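Local structure of type IV secretion system protein DotB (Yersinia pseudotuberculosis IP 31758, 6GEF) at residues A[167-172]-A[322-327]; A[179-184]-A[294-299]. The protein probably hydrolyses ATP as a hexameric AAA+ motor of the GSP E family, powering a type IVb secretion system. One frame throughout, in Å; residues are numbered along the deposited sequence.

Interaction 1. Residues A[167-172]-A[322-327]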
ATOM      1  N   PRO A 167      39.873  23.743 -29.791  1.00 88.71           N
ATOM      2  CA  PRO A 167      39.362  22.756 -30.741  1.00 90.20           C
ATOM      3  C   PRO A 167      40.027  21.379 -30.630  1.00 93.33           C
ATOM      4  O   PRO A 167      39.333  20.354 -30.637  1.00 98.51           O
ATOM      5  CB  PRO A 167      39.616  23.398 -32.111  1.00 91.73           C
ATOM      6  CG  PRO A 167      39.605  24.856 -31.832  1.00 91.83           C
ATOM      7  CD  PRO A 167      40.192  25.016 -30.453  1.00 91.84           C
ATOM      8  N   GLU A 168      41.357  21.352 -30.486  1.00 95.47           N
ATOM      9  CA  GLU A 168      42.051  20.083 -30.326  1.00 94.85           C
ATOM     10  C   GLU A 168      41.435  19.230 -29.194  1.00 90.14           C
ATOM     11  O   GLU A 168      41.235  18.035 -29.366  1.00 96.97           O
ATOM     12  CB  GLU A 168      43.540  20.327 -30.056  1.00 98.63           C
ATOM     13  CG  GLU A 168      44.403  19.075 -30.145  1.00103.38           C
ATOM     14  CD  GLU A 168      45.858  19.363 -30.381  1.00108.84           C
ATOM     15  OE1 GLU A 168      46.178  20.447 -30.924  1.00114.70           O
ATOM     16  OE2 GLU A 168      46.682  18.478 -30.053  1.00110.11           O
ATOM     17  N   LEU A 169      41.116  19.867 -28.087  1.00 83.61           N
ATOM     18  CA  LEU A 169      40.594  19.127 -26.944  1.00 81.07           C
ATOM     19  C   LEU A 169      39.178  18.642 -27.171  1.00 77.30           C
ATOM     20  O   LEU A 169      38.844  17.490 -26.857  1.00 76.29           O
ATOM     21  CB  LEU A 169      40.680  19.972 -25.656  1.00 79.12           C
ATOM     22  CG  LEU A 169      40.221  19.301 -24.384  1.00 77.23           C
ATOM     23  CD1 LEU A 169      40.854  17.913 -24.213  1.00 81.89           C
ATOM     24  CD2 LEU A 169      40.561  20.199 -23.185  1.00 77.25           C
ATOM     25  N   VAL A 170      38.322  19.506 -27.716  1.00 74.49           N
ATOM     26  CA  VAL A 170      36.912  19.131 -27.899  1.00 75.53           C
ATOM     27  C   VAL A 170      36.751  18.083 -29.005  1.00 75.84           C
ATOM     28  O   VAL A 170      35.836  17.275 -28.955  1.00 78.38           O
ATOM     29  CB  VAL A 170      36.047  20.373 -28.172  1.00 76.30           C
ATOM     30  CG1 VAL A 170      36.339  21.458 -27.154  1.00 77.32           C
ATOM     31  CG2 VAL A 170      36.257  20.883 -29.573  1.00 80.01           C
ATOM     32  N   ASN A 171      37.675  18.072 -29.974  1.00 76.17           N
ATOM     33  CA  ASN A 171      37.756  16.944 -30.893  1.00 77.16           C
ATOM     34  C   ASN A 171      37.898  15.622 -30.146  1.00 74.89           C
ATOM     35  O   ASN A 171      37.272  14.626 -30.511  1.00 74.46           O
ATOM     36  CB  ASN A 171      38.918  17.148 -31.864  1.00 82.38           C
ATOM     37  CG  ASN A 171      38.642  18.245 -32.876  1.00 86.51           C
ATOM     38  OD1 ASN A 171      37.491  18.593 -33.154  1.00 88.02           O
ATOM     39  ND2 ASN A 171      39.712  18.815 -33.420  1.00 90.98           N
ATOM     40  N   GLN A 172      38.712  15.603 -29.101  1.00 74.02           N
ATOM     41  CA  GLN A 172      38.772  14.441 -28.225  1.00 74.07           C
ATOM     42  C   GLN A 172      37.415  14.153 -27.587  1.00 71.99           C
ATOM     43  O   GLN A 172      37.029  12.997 -27.379  1.00 71.10           O
ATOM     44  CB  GLN A 172      39.830  14.603 -27.148  1.00 76.38           C
ATOM     45  CG  GLN A 172      41.244  14.798 -27.673  1.00 79.17           C
ATOM     46  CD  GLN A 172      42.266  14.863 -26.553  1.00 80.92           C
ATOM     47  OE1 GLN A 172      42.131  14.239 -25.514  1.00 80.26           O
ATOM     48  NE2 GLN A 172      43.322  15.627 -26.770  1.00 87.20           N
ATOM     49  N   PHE A 322      35.741   9.622 -22.374  1.00 64.56           N
ATOM     50  CA  PHE A 322      36.357  10.887 -21.997  1.00 64.06           C
ATOM     51  C   PHE A 322      35.674  11.455 -20.750  1.00 60.14           C
ATOM     52  O   PHE A 322      34.440  11.509 -20.680  1.00 57.79           O
ATOM     53  CB  PHE A 322      36.240  11.923 -23.143  1.00 65.32           C
ATOM     54  CG  PHE A 322      37.122  13.107 -22.961  1.00 66.99           C
ATOM     55  CD1 PHE A 322      36.755  14.093 -22.085  1.00 65.84           C
ATOM     56  CD2 PHE A 322      38.309  13.259 -23.682  1.00 68.75           C
ATOM     57  CE1 PHE A 322      37.546  15.221 -21.905  1.00 65.13           C
ATOM     58  CE2 PHE A 322      39.087  14.381 -23.504  1.00 69.33           C
ATOM     59  CZ  PHE A 322      38.702  15.353 -22.614  1.00 68.88           C
ATOM     60  N   ILE A 323      36.482  11.905 -19.786  1.00 63.64           N
ATOM     61  CA  ILE A 323      35.979  12.369 -18.507  1.00 64.18           C
ATOM     62  C   ILE A 323      36.616  13.722 -18.225  1.00 65.28           C
ATOM     63  O   ILE A 323      37.839  13.823 -18.081  1.00 65.93           O
ATOM     64  CB  ILE A 323      36.270  11.377 -17.357  1.00 66.53           C
ATOM     65  CG1 ILE A 323      35.584  10.039 -17.615  1.00 67.86           C
ATOM     66  CG2 ILE A 323      35.908  11.993 -16.016  1.00 66.02           C
ATOM     67  CD1 ILE A 323      35.113   9.305 -16.373  1.00 68.00           C
ATOM     68  N   MET A 324      35.779  14.761 -18.122  1.00 64.67           N
ATOM     69  CA  MET A 324      36.203  16.080 -17.674  1.00 63.25           C
ATOM     70  C   MET A 324      35.530  16.394 -16.349  1.00 63.97           C
ATOM     71  O   MET A 324      34.321  16.405 -16.241  1.00 69.49           O
ATOM     72  CB  MET A 324      35.812  17.127 -18.711  1.00 62.97           C
ATOM     73  CG  MET A 324      36.470  18.488 -18.494  1.00 62.92           C
ATOM     74  SD  MET A 324      36.134  19.647 -19.816  1.00 62.55           S
ATOM     75  CE  MET A 324      37.533  19.351 -20.883  1.00 64.50           C
ATOM     76  N   ALA A 325      36.350  16.611 -15.322  1.00 63.93           N
ATOM     77  CA  ALA A 325      35.959  17.443 -14.176  1.00 63.22           C
ATOM     78  C   ALA A 325      36.419  18.877 -14.386  1.00 59.41           C
ATOM     79  O   ALA A 325      37.497  19.118 -14.899  1.00 58.82           O
ATOM     80  CB  ALA A 325      36.563  16.892 -12.887  1.00 64.90           C
ATOM     81  N   GLN A 326      35.566  19.813 -13.997  1.00 58.27           N
ATOM     82  CA  GLN A 326      35.885  21.237 -14.033  1.00 55.57           C
ATOM     83  C   GLN A 326      35.404  21.922 -12.802  1.00 52.66           C
ATOM     84  O   GLN A 326      34.367  21.567 -12.247  1.00 49.92           O
ATOM     85  CB  GLN A 326      35.263  21.912 -15.256  1.00 56.99           C
ATOM     86  CG  GLN A 326      33.765  21.619 -15.413  1.00 56.37           C
ATOM     87  CD  GLN A 326      33.248  22.047 -16.761  1.00 56.27           C
ATOM     88  OE1 GLN A 326      34.020  22.246 -17.702  1.00 60.32           O
ATOM     89  NE2 GLN A 326      31.954  22.142 -16.881  1.00 55.28           N
ATOM     90  N   THR A 327      36.211  22.855 -12.296  1.00 56.16           N
ATOM     91  CA  THR A 327      35.841  23.681 -11.144  1.00 55.52           C
ATOM     92  C   THR A 327      36.171  25.131 -11.455  1.00 56.32           C
ATOM     93  O   THR A 327      37.011  25.430 -12.296  1.00 60.15           O
ATOM     94  CB  THR A 327      36.581  23.206  -9.882  1.00 55.08           C
ATOM     95  OG1 THR A 327      36.036  23.828  -8.722  1.00 54.79           O
ATOM     96  CG2 THR A 327      38.049  23.572  -9.932  1.00 55.07           C
TER

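Interaction 2. Residues A[179-184]-A[294-299]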
ATOM      1  N   ILE A 179      30.406   7.447 -24.102  1.00 62.13           N
ATOM      2  CA  ILE A 179      29.910   8.430 -23.157  1.00 63.45           C
ATOM      3  C   ILE A 179      31.031   9.444 -22.901  1.00 65.34           C
ATOM      4  O   ILE A 179      32.128   9.078 -22.482  1.00 70.28           O
ATOM      5  CB  ILE A 179      29.482   7.779 -21.838  1.00 64.29           C
ATOM      6  CG1 ILE A 179      28.368   6.753 -22.093  1.00 66.68           C
ATOM      7  CG2 ILE A 179      28.987   8.820 -20.858  1.00 62.18           C
ATOM      8  CD1 ILE A 179      27.999   5.937 -20.857  1.00 65.91           C
ATOM      9  N   VAL A 180      30.740  10.720 -23.172  1.00 61.93           N
ATOM     10  CA  VAL A 180      31.563  11.825 -22.717  1.00 60.05           C
ATOM     11  C   VAL A 180      30.902  12.425 -21.477  1.00 59.65           C
ATOM     12  O   VAL A 180      29.723  12.793 -21.510  1.00 58.02           O
ATOM     13  CB  VAL A 180      31.706  12.886 -23.818  1.00 59.87           C
ATOM     14  CG1 VAL A 180      32.622  14.022 -23.360  1.00 60.13           C
ATOM     15  CG2 VAL A 180      32.243  12.253 -25.095  1.00 61.03           C
ATOM     16  N   MET A 181      31.673  12.529 -20.397  1.00 58.29           N
ATOM     17  CA  MET A 181      31.175  13.012 -19.122  1.00 59.80           C
ATOM     18  C   MET A 181      32.006  14.244 -18.731  1.00 60.03           C
ATOM     19  O   MET A 181      33.243  14.199 -18.768  1.00 60.80           O
ATOM     20  CB  MET A 181      31.301  11.949 -18.034  1.00 61.73           C
ATOM     21  CG  MET A 181      30.545  10.672 -18.364  1.00 65.34           C
ATOM     22  SD  MET A 181      31.172   9.168 -17.548  1.00 69.02           S
ATOM     23  CE  MET A 181      30.891   9.559 -15.875  1.00 69.33           C
ATOM     24  N   VAL A 182      31.326  15.320 -18.341  1.00 57.79           N
ATOM     25  CA  VAL A 182      31.932  16.443 -17.680  1.00 59.13           C
ATOM     26  C   VAL A 182      31.393  16.462 -16.247  1.00 56.84           C
ATOM     27  O   VAL A 182      30.201  16.495 -16.018  1.00 51.92           O
ATOM     28  CB  VAL A 182      31.666  17.790 -18.387  1.00 60.45           C
ATOM     29  CG1 VAL A 182      31.890  17.625 -19.890  1.00 61.38           C
ATOM     30  CG2 VAL A 182      30.280  18.268 -18.123  1.00 61.56           C
ATOM     31  N   ALA A 183      32.298  16.463 -15.269  1.00 59.78           N
ATOM     32  CA  ALA A 183      31.983  16.402 -13.870  1.00 59.96           C
ATOM     33  C   ALA A 183      32.200  17.764 -13.217  1.00 61.03           C
ATOM     34  O   ALA A 183      32.800  18.673 -13.782  1.00 65.16           O
ATOM     35  CB  ALA A 183      32.826  15.349 -13.171  1.00 60.22           C
ATOM     36  N   GLY A 184      31.667  17.891 -11.999  1.00 60.09           N
ATOM     37  CA  GLY A 184      31.841  19.077 -11.213  1.00 61.62           C
ATOM     38  C   GLY A 184      30.776  19.214 -10.163  1.00 65.53           C
ATOM     39  O   GLY A 184      29.708  18.623 -10.250  1.00 59.02           O
ATOM     40  N   SER A 294      38.733  10.332 -11.094  1.00 73.25           N
ATOM     41  CA  SER A 294      38.721   9.281 -10.090  1.00 75.74           C
ATOM     42  C   SER A 294      37.402   9.278  -9.291  1.00 72.16           C
ATOM     43  O   SER A 294      36.755   8.235  -9.164  1.00 69.62           O
ATOM     44  CB  SER A 294      39.916   9.444  -9.137  1.00 78.94           C
ATOM     45  OG  SER A 294      39.582   9.029  -7.808  1.00 82.35           O
ATOM     46  N   ALA A 295      37.021  10.451  -8.805  1.00 68.77           N
ATOM     47  CA  ALA A 295      35.816  10.529  -7.985  1.00 68.74           C
ATOM     48  C   ALA A 295      34.580  10.181  -8.791  1.00 66.28           C
ATOM     49  O   ALA A 295      33.615   9.640  -8.238  1.00 67.86           O
ATOM     50  CB  ALA A 295      35.690  11.932  -7.362  1.00 70.26           C
ATOM     51  N   VAL A 296      34.576  10.499 -10.089  1.00 63.41           N
ATOM     52  CA  VAL A 296      33.435  10.168 -10.935  1.00 63.66           C
ATOM     53  C   VAL A 296      33.344   8.678 -11.111  1.00 63.33           C
ATOM     54  O   VAL A 296      32.254   8.061 -11.056  1.00 63.81           O
ATOM     55  CB  VAL A 296      33.445  10.966 -12.234  1.00 66.83           C
ATOM     56  CG1 VAL A 296      34.644  11.883 -12.259  1.00 70.09           C
ATOM     57  CG2 VAL A 296      33.399  10.046 -13.418  1.00 67.08           C
ATOM     58  N   MET A 297      34.450   8.032 -11.448  1.00 65.87           N
ATOM     59  CA  MET A 297      34.496   6.572 -11.501  1.00 66.18           C
ATOM     60  C   MET A 297      33.962   5.967 -10.211  1.00 65.65           C
ATOM     61  O   MET A 297      33.003   5.193 -10.209  1.00 64.78           O
ATOM     62  CB  MET A 297      35.914   6.098 -11.779  1.00 71.39           C
ATOM     63  CG  MET A 297      36.037   5.182 -12.995  1.00 75.18           C
ATOM     64  SD  MET A 297      35.561   5.980 -14.512  1.00 73.19           S
ATOM     65  CE  MET A 297      36.059   4.637 -15.663  1.00 80.14           C
ATOM     66  N   ARG A 298      34.578   6.301  -9.079  1.00 70.59           N
ATOM     67  CA  ARG A 298      34.086   5.856  -7.787  1.00 73.38           C
ATOM     68  C   ARG A 298      32.541   6.030  -7.652  1.00 69.06           C
ATOM     69  O   ARG A 298      31.852   5.104  -7.280  1.00 67.44           O
ATOM     70  CB  ARG A 298      34.763   6.672  -6.665  1.00 81.91           C
ATOM     71  CG  ARG A 298      36.117   6.213  -6.279  1.00 87.58           C
ATOM     72  CD  ARG A 298      36.051   4.792  -5.725  1.00 91.28           C
ATOM     73  NE  ARG A 298      36.412   4.659  -4.328  1.00 94.84           N
ATOM     74  CZ  ARG A 298      37.567   5.047  -3.800  1.00100.96           C
ATOM     75  NH1 ARG A 298      38.466   5.727  -4.541  1.00100.17           N
ATOM     76  NH2 ARG A 298      37.811   4.776  -2.500  1.00105.13           N
ATOM     77  N   ARG A 299      32.050   7.209  -8.036  1.00 63.72           N
ATOM     78  CA  ARG A 299      30.685   7.534  -7.759  1.00 59.85           C
ATOM     79  C   ARG A 299      29.751   6.687  -8.609  1.00 59.20           C
ATOM     80  O   ARG A 299      28.740   6.147  -8.127  1.00 58.14           O
ATOM     81  CB  ARG A 299      30.435   9.038  -7.997  1.00 58.13           C
ATOM     82  CG  ARG A 299      28.952   9.443  -8.022  1.00 57.97           C
ATOM     83  CD  ARG A 299      28.669  10.551  -7.028  1.00 61.00           C
ATOM     84  NE  ARG A 299      27.270  10.650  -6.702  1.00 66.62           N
ATOM     85  CZ  ARG A 299      26.351  11.298  -7.406  1.00 70.67           C
ATOM     86  NH1 ARG A 299      26.692  11.897  -8.560  1.00 75.42           N
ATOM     87  NH2 ARG A 299      25.086  11.322  -6.982  1.00 69.80           N
TER

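Interaction 1. Residues A[167-172]-A[322-327]
Leu169 and Gln172, one turn apart on the short helix 167-172, meet Phe322 and Met324 of strand 320-330, where the helix, which precedes strand 179-183 in the chain, covers one face of the mixed sheet. The axes of the two segments come within 10.5 Å, and their directions differ by 125°, so the helix runs roughly against the strand but well tilted from it. The backbones are nearest at the end of the helix, where the CA atoms of Gln172 and Phe322 are 7.6 Å apart, and the gap is bridged mainly by side chains. Phe322 and Met324 alternate with Ile323 and therefore point toward the helix.

The Phe322 ring is met along its edge. Leu169 comes across it at about a right angle and sets CD1 3.7 Å from CZ of Phe322. Gln172 brings two groups to the neighbouring ring carbon: its CB is 3.7 Å from CE2 of Phe322, and its OE1 reaches the same carbon in the plane of the ring, with the amide turned 72° from that plane. The other branch of Leu169 serves Met324: CD2 is 3.9 Å from CE, the two side chains meeting tip to tip. Met324 leaves the strand extended, CG opposite the backbone N (chi1 -167°), and only the bend at chi3 turns its methyl.

The amide oxygen of Gln172 is also hydrogen-bonded to ND2 of Asn344 on strand 336-344, which probably helps hold the amide beside the ring. Chemically, then, the contact is mainly apolar, with the side-chain oxygen of Gln172 at its margin against the slightly positive ring edge.

Interaction 2. Residues A[179-184]-A[294-299]
Val296 meets Met181 and Ala183 on one face of strand 179-183, and within 294-299 it carries the contact with the strand. Followed from its start, the helical segment first turns away from the strand. Ser294 faces helix 362-372, resting on Ala363 and Val366, while its carbonyl O accepts the helical hydrogen bond from N of Arg298.

At Val296 the helix faces the sheet, and its CA stands 7.0 Å from that of Ala183. The two methyls divide the work. CG2 lies 3.5 Å from CE of Met181, and CG1 lies 4.0 Å from CB of Ala183, so the fork straddles two strand residues that project to the same side of the sheet. Met181 approaches obliquely. Its CG sits beside the backbone N and opposite the carbonyl carbon (chi1 -59°), and a bend at chi3 (63°) carries the terminal methyl to the valine. All three residues are buried, and the contact between them is purely apolar.

Met297 turns instead to Val362 and to Phe345, and it also packs on Ile323, the strand residue that touches both Met181 and Val296. Beyond it, Arg298 packs on Leu354 of the second subunit, and Arg299 sends NE to a salt bridge with Asp315 of that subunit. The helix thus has an apolar side toward its own sheet and a charged one toward the neighbour.

Strand 179-183 leads into Gly184, whose backbone angles suit a residue without a side chain, and then through a probable Walker A loop into helix 187-203. Helix 293-302 packs on the sheet beside this strand-loop-helix, which is characteristic of P-loop NTPases, the clan to which this family belongs.

In the fold
Interactions 1 and 2 lie on the two faces of one sheet, their centres about 12 Å apart, and they meet through the neighbouring strands 179-183 and 320-330. Backbone bonds join these strands, probably including one from N of Met324 to O of Met181 at 2.7 Å. Alternation along strand 320-330 sends Phe322 and Met324 toward helix 167-172, whereas Ile323 faces the other way, where its CD1 lies 3.5 Å from CG2 of Val296. In sequence, interaction 2 is nested within the loop that interaction 1 closes. The probable Walker A segment follows directly from strand 179-183, so this shared core probably lies next to the nucleotide site.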